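Long-range contacts in aminopeptidase-like protein (Chaetomium thermophilum, PDB 5JM6), which probably acts as a zinc-dependent metalloaminopeptidase of the M18 family, assembled as a dodecamer and linked to the Cvt pathway of selective autophagy: residues Y74-Y84 with W312-H320; S110-Y121 with T326-D337. One frame throughout, in Å; residues are numbered along the deposited sequence.

Contact 1 (Y74-Y84 with W312-H320); sequences YCKQKLLKAGY and WAAFMALLH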
# COMPACT_ATOMS: atom_id res chain seq x y z
N TYR A 74 9.03 -44.50 -34.39
CA TYR A 74 9.94 -45.39 -33.66
C TYR A 74 9.21 -46.65 -33.21
O TYR A 74 9.70 -47.76 -33.40
CB TYR A 74 10.53 -44.65 -32.46
CG TYR A 74 11.29 -45.49 -31.45
CD1 TYR A 74 10.62 -46.15 -30.42
CD2 TYR A 74 12.67 -45.60 -31.50
CE1 TYR A 74 11.30 -46.91 -29.49
CE2 TYR A 74 13.37 -46.36 -30.57
CZ TYR A 74 12.68 -47.01 -29.57
OH TYR A 74 13.36 -47.77 -28.64
N CYS A 75 8.05 -46.46 -32.61
CA CYS A 75 7.24 -47.58 -32.13
C CYS A 75 6.77 -48.43 -33.30
O CYS A 75 6.73 -49.66 -33.21
CB CYS A 75 6.05 -47.08 -31.33
SG CYS A 75 6.49 -46.14 -29.86
N LYS A 76 6.42 -47.77 -34.40
CA LYS A 76 5.87 -48.47 -35.55
C LYS A 76 6.92 -49.37 -36.19
O LYS A 76 6.60 -50.48 -36.63
CB LYS A 76 5.32 -47.46 -36.56
CG LYS A 76 4.62 -48.09 -37.74
CD LYS A 76 4.01 -47.05 -38.67
CE LYS A 76 3.44 -47.73 -39.91
NZ LYS A 76 2.88 -46.78 -40.91
N GLN A 77 8.17 -48.93 -36.23
CA GLN A 77 9.24 -49.74 -36.81
C GLN A 77 9.61 -50.92 -35.92
O GLN A 77 9.99 -51.97 -36.43
CB GLN A 77 10.48 -48.89 -37.09
CG GLN A 77 10.29 -47.78 -38.11
CD GLN A 77 11.58 -47.03 -38.39
OE1 GLN A 77 12.65 -47.42 -37.92
NE2 GLN A 77 11.48 -45.95 -39.16
N LYS A 78 9.53 -50.76 -34.61
CA LYS A 78 9.85 -51.86 -33.72
C LYS A 78 8.71 -52.87 -33.66
O LYS A 78 8.94 -54.07 -33.56
CB LYS A 78 10.21 -51.36 -32.32
CG LYS A 78 11.38 -50.39 -32.32
CD LYS A 78 12.13 -50.43 -31.00
CE LYS A 78 13.63 -50.34 -31.22
NZ LYS A 78 14.38 -50.43 -29.93
N LEU A 79 7.47 -52.39 -33.73
CA LEU A 79 6.32 -53.28 -33.77
C LEU A 79 6.33 -54.13 -35.04
O LEU A 79 6.03 -55.32 -35.01
CB LEU A 79 5.01 -52.50 -33.67
CG LEU A 79 4.66 -51.89 -32.31
CD1 LEU A 79 3.43 -51.01 -32.44
CD2 LEU A 79 4.44 -52.97 -31.26
N LEU A 80 6.70 -53.51 -36.16
CA LEU A 80 6.75 -54.24 -37.43
C LEU A 80 7.90 -55.25 -37.45
O LEU A 80 7.76 -56.33 -38.02
CB LEU A 80 6.89 -53.26 -38.60
CG LEU A 80 5.63 -52.48 -38.97
CD1 LEU A 80 5.95 -51.34 -39.92
CD2 LEU A 80 4.58 -53.40 -39.58
N LYS A 81 9.01 -54.91 -36.81
CA LYS A 81 10.15 -55.82 -36.76
C LYS A 81 9.89 -57.00 -35.83
O LYS A 81 10.51 -58.06 -35.96
CB LYS A 81 11.41 -55.07 -36.33
CG LYS A 81 11.98 -54.16 -37.42
CD LYS A 81 13.04 -53.22 -36.87
CE LYS A 81 13.35 -52.11 -37.86
NZ LYS A 81 14.31 -51.12 -37.31
N ALA A 82 8.96 -56.82 -34.90
CA ALA A 82 8.58 -57.87 -33.96
C ALA A 82 7.41 -58.71 -34.48
O ALA A 82 6.95 -59.63 -33.81
CB ALA A 82 8.23 -57.27 -32.61
N GLY A 83 6.93 -58.38 -35.68
CA GLY A 83 5.87 -59.16 -36.31
C GLY A 83 4.45 -58.71 -36.03
O GLY A 83 3.51 -59.50 -36.14
N TYR A 84 4.28 -57.44 -35.68
CA TYR A 84 2.94 -56.88 -35.50
C TYR A 84 2.33 -56.49 -36.85
O TYR A 84 3.04 -56.07 -37.76
CB TYR A 84 2.97 -55.66 -34.57
CG TYR A 84 3.11 -56.00 -33.09
CD1 TYR A 84 4.26 -56.62 -32.61
CD2 TYR A 84 2.10 -55.69 -32.19
CE1 TYR A 84 4.39 -56.92 -31.26
CE2 TYR A 84 2.23 -55.99 -30.84
CZ TYR A 84 3.38 -56.60 -30.38
OH TYR A 84 3.51 -56.90 -29.05
N TRP A 312 7.49 -45.03 -23.06
CA TRP A 312 8.50 -45.91 -23.62
C TRP A 312 8.60 -47.21 -22.83
O TRP A 312 8.74 -48.29 -23.41
CB TRP A 312 9.87 -45.22 -23.67
CG TRP A 312 10.91 -46.04 -24.35
CD1 TRP A 312 11.10 -46.16 -25.70
CD2 TRP A 312 11.91 -46.85 -23.73
NE1 TRP A 312 12.16 -47.00 -25.95
CE2 TRP A 312 12.67 -47.44 -24.76
CE3 TRP A 312 12.23 -47.14 -22.40
CZ2 TRP A 312 13.74 -48.30 -24.50
CZ3 TRP A 312 13.29 -48.00 -22.14
CH2 TRP A 312 14.03 -48.56 -23.19
N ALA A 313 8.53 -47.11 -21.51
CA ALA A 313 8.60 -48.28 -20.65
C ALA A 313 7.38 -49.18 -20.84
O ALA A 313 7.49 -50.40 -20.81
CB ALA A 313 8.74 -47.87 -19.19
N ALA A 314 6.22 -48.56 -21.04
CA ALA A 314 5.00 -49.30 -21.32
C ALA A 314 5.11 -50.03 -22.65
O ALA A 314 4.79 -51.22 -22.74
CB ALA A 314 3.80 -48.37 -21.32
N PHE A 315 5.58 -49.32 -23.67
CA PHE A 315 5.80 -49.89 -24.99
C PHE A 315 6.75 -51.09 -24.91
O PHE A 315 6.46 -52.15 -25.46
CB PHE A 315 6.36 -48.83 -25.94
CG PHE A 315 6.72 -49.34 -27.30
CD1 PHE A 315 5.74 -49.58 -28.25
CD2 PHE A 315 8.04 -49.56 -27.64
CE1 PHE A 315 6.08 -50.05 -29.51
CE2 PHE A 315 8.38 -50.02 -28.90
CZ PHE A 315 7.40 -50.27 -29.83
N MET A 316 7.87 -50.92 -24.21
CA MET A 316 8.85 -52.00 -24.09
C MET A 316 8.28 -53.18 -23.30
O MET A 316 8.62 -54.33 -23.57
CB MET A 316 10.14 -51.50 -23.42
CG MET A 316 10.95 -50.52 -24.26
SD MET A 316 11.59 -51.20 -25.81
CE MET A 316 12.81 -52.37 -25.20
N ALA A 317 7.42 -52.89 -22.33
CA ALA A 317 6.77 -53.96 -21.57
C ALA A 317 5.93 -54.84 -22.49
O ALA A 317 5.96 -56.06 -22.38
CB ALA A 317 5.92 -53.38 -20.47
N LEU A 318 5.20 -54.21 -23.40
CA LEU A 318 4.40 -54.96 -24.36
C LEU A 318 5.30 -55.84 -25.23
O LEU A 318 5.02 -57.03 -25.42
CB LEU A 318 3.57 -54.02 -25.24
CG LEU A 318 2.58 -54.72 -26.18
CD1 LEU A 318 1.61 -55.57 -25.37
CD2 LEU A 318 1.84 -53.71 -27.03
N LEU A 319 6.38 -55.26 -25.75
CA LEU A 319 7.31 -56.02 -26.59
C LEU A 319 7.95 -57.18 -25.83
O LEU A 319 8.32 -58.18 -26.43
CB LEU A 319 8.40 -55.10 -27.14
CG LEU A 319 8.01 -54.07 -28.21
CD1 LEU A 319 9.26 -53.40 -28.77
CD2 LEU A 319 7.20 -54.71 -29.32
N HIS A 320 8.11 -57.02 -24.52
CA HIS A 320 8.74 -58.05 -23.70
C HIS A 320 7.76 -58.95 -22.93
O HIS A 320 8.18 -59.80 -22.15
CB HIS A 320 9.72 -57.41 -22.72
CG HIS A 320 10.98 -56.93 -23.37
ND1 HIS A 320 12.18 -57.60 -23.26
CD2 HIS A 320 11.23 -55.85 -24.15
CE1 HIS A 320 13.11 -56.95 -23.94
NE2 HIS A 320 12.56 -55.89 -24.49
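Phe-315, its CG anti to the backbone N (chi1 176°), carries its ring toward helix 68-81, where it sits as a knob among Tyr-74, Cys-75, Lys-78 and Leu-79, the tightly packed part of the contact. Cys-75 SG lies over one face, 3.9 Å from the ring centroid, a sulfur-aromatic contact; Leu-319 CG covers the opposite face, offset toward the rim. Leu-79 CG meets the ring edge at 3.6 Å from Phe-315 CE1, and Leu-79 CD2 meets Leu-319 CD2 at 3.8 Å. The segment axes approach to 11.4 Å at 6°, so these segments of the two helices run almost parallel against strand 111-117 of the central mixed sheet, which Leu-79 and Leu-318 touch. Helix 68-81 ends in a Schellman motif at Gly-83, after which Tyr-84 sets its OH 3.7 Å from Leu-318 CG. Looser is the partly exposed side of Lys-78, Ala-82 and Leu-319, where Ala-82 CB stays 4.3 Å from Leu-319 CD2. Buried Trp-312 packs on Tyr-74 and donates from NE1 to Tyr-74 OH (3.0 Å) within its indole plane, nearly straight at 175°; Lys-78 NZ reaches the same hydroxyl at 3.1 Å. Replacing Tyr-74 by a phenylalanine would probably leave both the indole N-H and the lysine ammonium without this shared acceptor.

Contact 2 (S110-Y121 with T326-D337); sequences SSIIAFTVGQAY and TDGVIKLVALFD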
# COMPACT_ATOMS: atom_id res chain seq x y z
N SER A 110 0.58 -39.42 -34.84
CA SER A 110 0.96 -39.07 -33.47
C SER A 110 0.33 -39.90 -32.33
O SER A 110 0.65 -39.68 -31.16
CB SER A 110 0.67 -37.59 -33.23
OG SER A 110 -0.71 -37.31 -33.43
N SER A 111 -0.58 -40.81 -32.66
CA SER A 111 -1.22 -41.66 -31.66
C SER A 111 -1.16 -43.11 -32.10
O SER A 111 -1.38 -43.41 -33.27
CB SER A 111 -2.67 -41.25 -31.41
OG SER A 111 -2.77 -40.32 -30.35
N ILE A 112 -0.87 -44.01 -31.17
CA ILE A 112 -0.74 -45.41 -31.53
C ILE A 112 -1.23 -46.34 -30.42
O ILE A 112 -1.01 -46.10 -29.23
CB ILE A 112 0.72 -45.75 -31.90
CG1 ILE A 112 0.84 -47.20 -32.37
CG2 ILE A 112 1.67 -45.47 -30.74
CD1 ILE A 112 2.21 -47.55 -32.89
N ILE A 113 -1.93 -47.39 -30.83
CA ILE A 113 -2.42 -48.42 -29.93
C ILE A 113 -1.94 -49.78 -30.42
O ILE A 113 -2.26 -50.19 -31.53
CB ILE A 113 -3.96 -48.43 -29.86
CG1 ILE A 113 -4.47 -47.12 -29.26
CG2 ILE A 113 -4.46 -49.62 -29.05
CD1 ILE A 113 -5.97 -46.95 -29.37
N ALA A 114 -1.16 -50.47 -29.59
CA ALA A 114 -0.64 -51.79 -29.93
C ALA A 114 -1.15 -52.83 -28.94
O ALA A 114 -1.26 -52.55 -27.75
CB ALA A 114 0.87 -51.78 -29.96
N PHE A 115 -1.47 -54.02 -29.44
CA PHE A 115 -1.99 -55.07 -28.57
C PHE A 115 -1.69 -56.47 -29.07
O PHE A 115 -1.48 -56.69 -30.27
CB PHE A 115 -3.50 -54.89 -28.38
CG PHE A 115 -4.30 -55.00 -29.66
CD1 PHE A 115 -4.43 -53.91 -30.50
CD2 PHE A 115 -4.93 -56.18 -30.00
CE1 PHE A 115 -5.16 -54.01 -31.67
CE2 PHE A 115 -5.67 -56.29 -31.16
CZ PHE A 115 -5.78 -55.20 -32.00
N THR A 116 -1.66 -57.42 -28.14
CA THR A 116 -1.56 -58.84 -28.47
C THR A 116 -2.77 -59.58 -27.94
O THR A 116 -3.24 -59.32 -26.83
CB THR A 116 -0.29 -59.48 -27.88
OG1 THR A 116 -0.45 -59.65 -26.47
CG2 THR A 116 0.93 -58.63 -28.16
N VAL A 117 -3.28 -60.50 -28.74
CA VAL A 117 -4.44 -61.30 -28.37
C VAL A 117 -3.98 -62.65 -27.84
O VAL A 117 -3.30 -63.39 -28.54
CB VAL A 117 -5.38 -61.50 -29.57
CG1 VAL A 117 -6.69 -62.15 -29.13
CG2 VAL A 117 -5.64 -60.18 -30.28
N GLY A 118 -4.34 -62.97 -26.60
CA GLY A 118 -3.95 -64.24 -26.02
C GLY A 118 -4.50 -65.42 -26.81
O GLY A 118 -5.56 -65.33 -27.42
N GLN A 119 -3.77 -66.54 -26.80
CA GLN A 119 -4.19 -67.72 -27.55
C GLN A 119 -5.45 -68.36 -26.97
O GLN A 119 -6.15 -69.09 -27.66
CB GLN A 119 -3.07 -68.77 -27.58
CG GLN A 119 -1.80 -68.32 -28.27
CD GLN A 119 -0.67 -69.31 -28.06
OE1 GLN A 119 -0.86 -70.52 -28.20
NE2 GLN A 119 0.50 -68.80 -27.70
N ALA A 120 -5.70 -68.09 -25.69
CA ALA A 120 -6.88 -68.62 -25.01
C ALA A 120 -8.03 -67.61 -25.02
O ALA A 120 -9.03 -67.81 -24.34
CB ALA A 120 -6.54 -69.02 -23.59
N TYR A 121 -7.86 -66.52 -25.76
CA TYR A 121 -8.88 -65.47 -25.80
C TYR A 121 -10.21 -65.94 -26.38
O TYR A 121 -10.26 -66.72 -27.34
CB TYR A 121 -8.38 -64.27 -26.60
CG TYR A 121 -9.40 -63.16 -26.66
CD1 TYR A 121 -9.60 -62.32 -25.58
CD2 TYR A 121 -10.18 -62.96 -27.80
CE1 TYR A 121 -10.54 -61.31 -25.62
CE2 TYR A 121 -11.13 -61.96 -27.85
CZ TYR A 121 -11.30 -61.13 -26.76
OH TYR A 121 -12.23 -60.12 -26.80
N THR A 326 -1.73 -70.25 -22.44
CA THR A 326 -2.86 -70.14 -21.53
C THR A 326 -3.32 -68.70 -21.25
O THR A 326 -4.15 -68.47 -20.37
CB THR A 326 -2.55 -70.84 -20.19
OG1 THR A 326 -1.29 -70.38 -19.69
CG2 THR A 326 -2.47 -72.34 -20.41
N ASP A 327 -2.76 -67.72 -21.97
CA ASP A 327 -3.17 -66.33 -21.79
C ASP A 327 -4.54 -66.08 -22.42
O ASP A 327 -4.71 -66.21 -23.63
CB ASP A 327 -2.16 -65.37 -22.42
CG ASP A 327 -0.92 -65.17 -21.56
OD1 ASP A 327 -1.01 -65.34 -20.33
OD2 ASP A 327 0.14 -64.84 -22.13
N GLY A 328 -5.49 -65.67 -21.59
CA GLY A 328 -6.85 -65.49 -22.05
C GLY A 328 -7.23 -64.04 -22.28
O GLY A 328 -8.30 -63.76 -22.82
N VAL A 329 -6.37 -63.11 -21.87
CA VAL A 329 -6.70 -61.71 -22.01
C VAL A 329 -6.01 -61.07 -23.21
O VAL A 329 -5.14 -61.67 -23.84
CB VAL A 329 -6.30 -60.91 -20.75
CG1 VAL A 329 -6.94 -61.53 -19.52
CG2 VAL A 329 -4.79 -60.86 -20.60
N ILE A 330 -6.38 -59.83 -23.49
CA ILE A 330 -5.71 -59.01 -24.49
C ILE A 330 -4.78 -58.07 -23.75
O ILE A 330 -5.16 -57.46 -22.76
CB ILE A 330 -6.71 -58.21 -25.36
CG1 ILE A 330 -7.47 -59.15 -26.30
CG2 ILE A 330 -6.00 -57.13 -26.15
CD1 ILE A 330 -8.55 -58.46 -27.11
N LYS A 331 -3.54 -57.98 -24.22
CA LYS A 331 -2.56 -57.08 -23.62
C LYS A 331 -2.34 -55.89 -24.53
O LYS A 331 -1.94 -56.05 -25.68
CB LYS A 331 -1.24 -57.81 -23.36
CG LYS A 331 -1.37 -58.93 -22.35
CD LYS A 331 -0.13 -59.80 -22.34
CE LYS A 331 -0.35 -61.04 -21.49
NZ LYS A 331 0.92 -61.77 -21.25
N LEU A 332 -2.61 -54.69 -24.02
CA LEU A 332 -2.73 -53.51 -24.85
C LEU A 332 -1.98 -52.31 -24.27
O LEU A 332 -1.98 -52.09 -23.06
CB LEU A 332 -4.21 -53.16 -25.05
CG LEU A 332 -4.66 -52.03 -25.97
CD1 LEU A 332 -6.05 -52.33 -26.52
CD2 LEU A 332 -4.66 -50.68 -25.26
N VAL A 333 -1.35 -51.54 -25.15
CA VAL A 333 -0.74 -50.27 -24.76
C VAL A 333 -1.26 -49.16 -25.68
O VAL A 333 -1.27 -49.31 -26.90
CB VAL A 333 0.80 -50.31 -24.83
CG1 VAL A 333 1.39 -48.98 -24.41
CG2 VAL A 333 1.34 -51.43 -23.96
N ALA A 334 -1.72 -48.07 -25.07
CA ALA A 334 -2.24 -46.94 -25.82
C ALA A 334 -1.42 -45.68 -25.54
O ALA A 334 -1.39 -45.20 -24.41
CB ALA A 334 -3.71 -46.70 -25.48
N LEU A 335 -0.76 -45.17 -26.56
CA LEU A 335 0.02 -43.95 -26.43
C LEU A 335 -0.67 -42.80 -27.15
O LEU A 335 -0.89 -42.86 -28.36
CB LEU A 335 1.44 -44.15 -26.96
CG LEU A 335 2.23 -45.30 -26.33
CD1 LEU A 335 3.65 -45.34 -26.85
CD2 LEU A 335 2.21 -45.18 -24.81
N PHE A 336 -0.99 -41.75 -26.41
CA PHE A 336 -1.83 -40.67 -26.91
C PHE A 336 -1.04 -39.38 -27.08
O PHE A 336 0.03 -39.20 -26.51
CB PHE A 336 -3.01 -40.39 -25.97
CG PHE A 336 -3.94 -41.55 -25.79
CD1 PHE A 336 -4.93 -41.81 -26.72
CD2 PHE A 336 -3.83 -42.36 -24.68
CE1 PHE A 336 -5.79 -42.87 -26.54
CE2 PHE A 336 -4.68 -43.43 -24.50
CZ PHE A 336 -5.67 -43.68 -25.43
N ASP A 337 -1.60 -38.50 -27.90
CA ASP A 337 -1.06 -37.17 -28.12
C ASP A 337 -1.92 -36.16 -27.36
O ASP A 337 -3.09 -36.43 -27.08
CB ASP A 337 -1.02 -36.85 -29.62
CG ASP A 337 -0.40 -35.50 -29.92
OD1 ASP A 337 0.18 -34.88 -29.01
OD2 ASP A 337 -0.49 -35.06 -31.09
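Strands 111-117 and 330-336 run antiparallel, their short axes 4.6 Å apart at 172°, with Ile-112, Ala-114 and Thr-116 joined respectively to Leu-335, Val-333 and Lys-331, each pair by two reciprocal backbone hydrogen bonds. They are inner neighbours in the mixed sheet of this M18 fold, and strand 102-107 bonds to the other edge of 111-117. Strand 330-336 runs to the zinc-site end, where the side chain of Phe-336 is about 5 Å from that of His-133, a zinc ligand. On the face of Ile-112, Ala-114 and Thr-116, which meets helices 68-81 and 305-320, Ile-112 and Leu-335 lie side by side (Ile-112 CG2 to Leu-335 CB 4.0 Å). Here Lys-331 NZ forms a salt bridge with Asp-327 OD2 of its own segment, from above the carboxylate plane; that oxygen also accepts from Ala-324 N, and NZ is shared with Asp-508 and the carbonyl of Lys-322. The face of Ile-113, Phe-115 and Val-117 lies against helix 353-368. There Leu-332 CG packs 3.9 Å from Ile-113 CG2, and Phe-115 CB sits 3.8 Å from Leu-332 CB. Beyond the strands, Gly-118 opens a type I turn to Tyr-121; a side chain at Gly-118 would collide with Asp-327 O, to which Ala-120 N bonds at 3.0 Å. Ile-330 CG1, anti to the carbonyl carbon (chi1 -71°), brings CD1 over the Tyr-121 ring in a CH-pi contact, 4.1 Å from its centroid and 26° off its normal.

How the contacts relate
From the N terminus the chain passes along helix 68-81 and through 74-84, then strand 102-107, to 110-121. It returns much later through helix 305-320 and strand 330-336. Contact 1 closes a loop of 227 intervening residues and contact 2 one of 204; because their segments alternate, the loops cross rather than nest. Contact 1 joins two helices lying on one face of the mixed sheet, while contact 2 joins two strands within it, with centres 11 Å apart. They also touch directly: Leu-79 CD1 lies 3.6 Å from Ala-114 CB, and Leu-318 CD1 lies 3.6 Å from Lys-331 O, evidence that the helical layer is packed onto the paired strands.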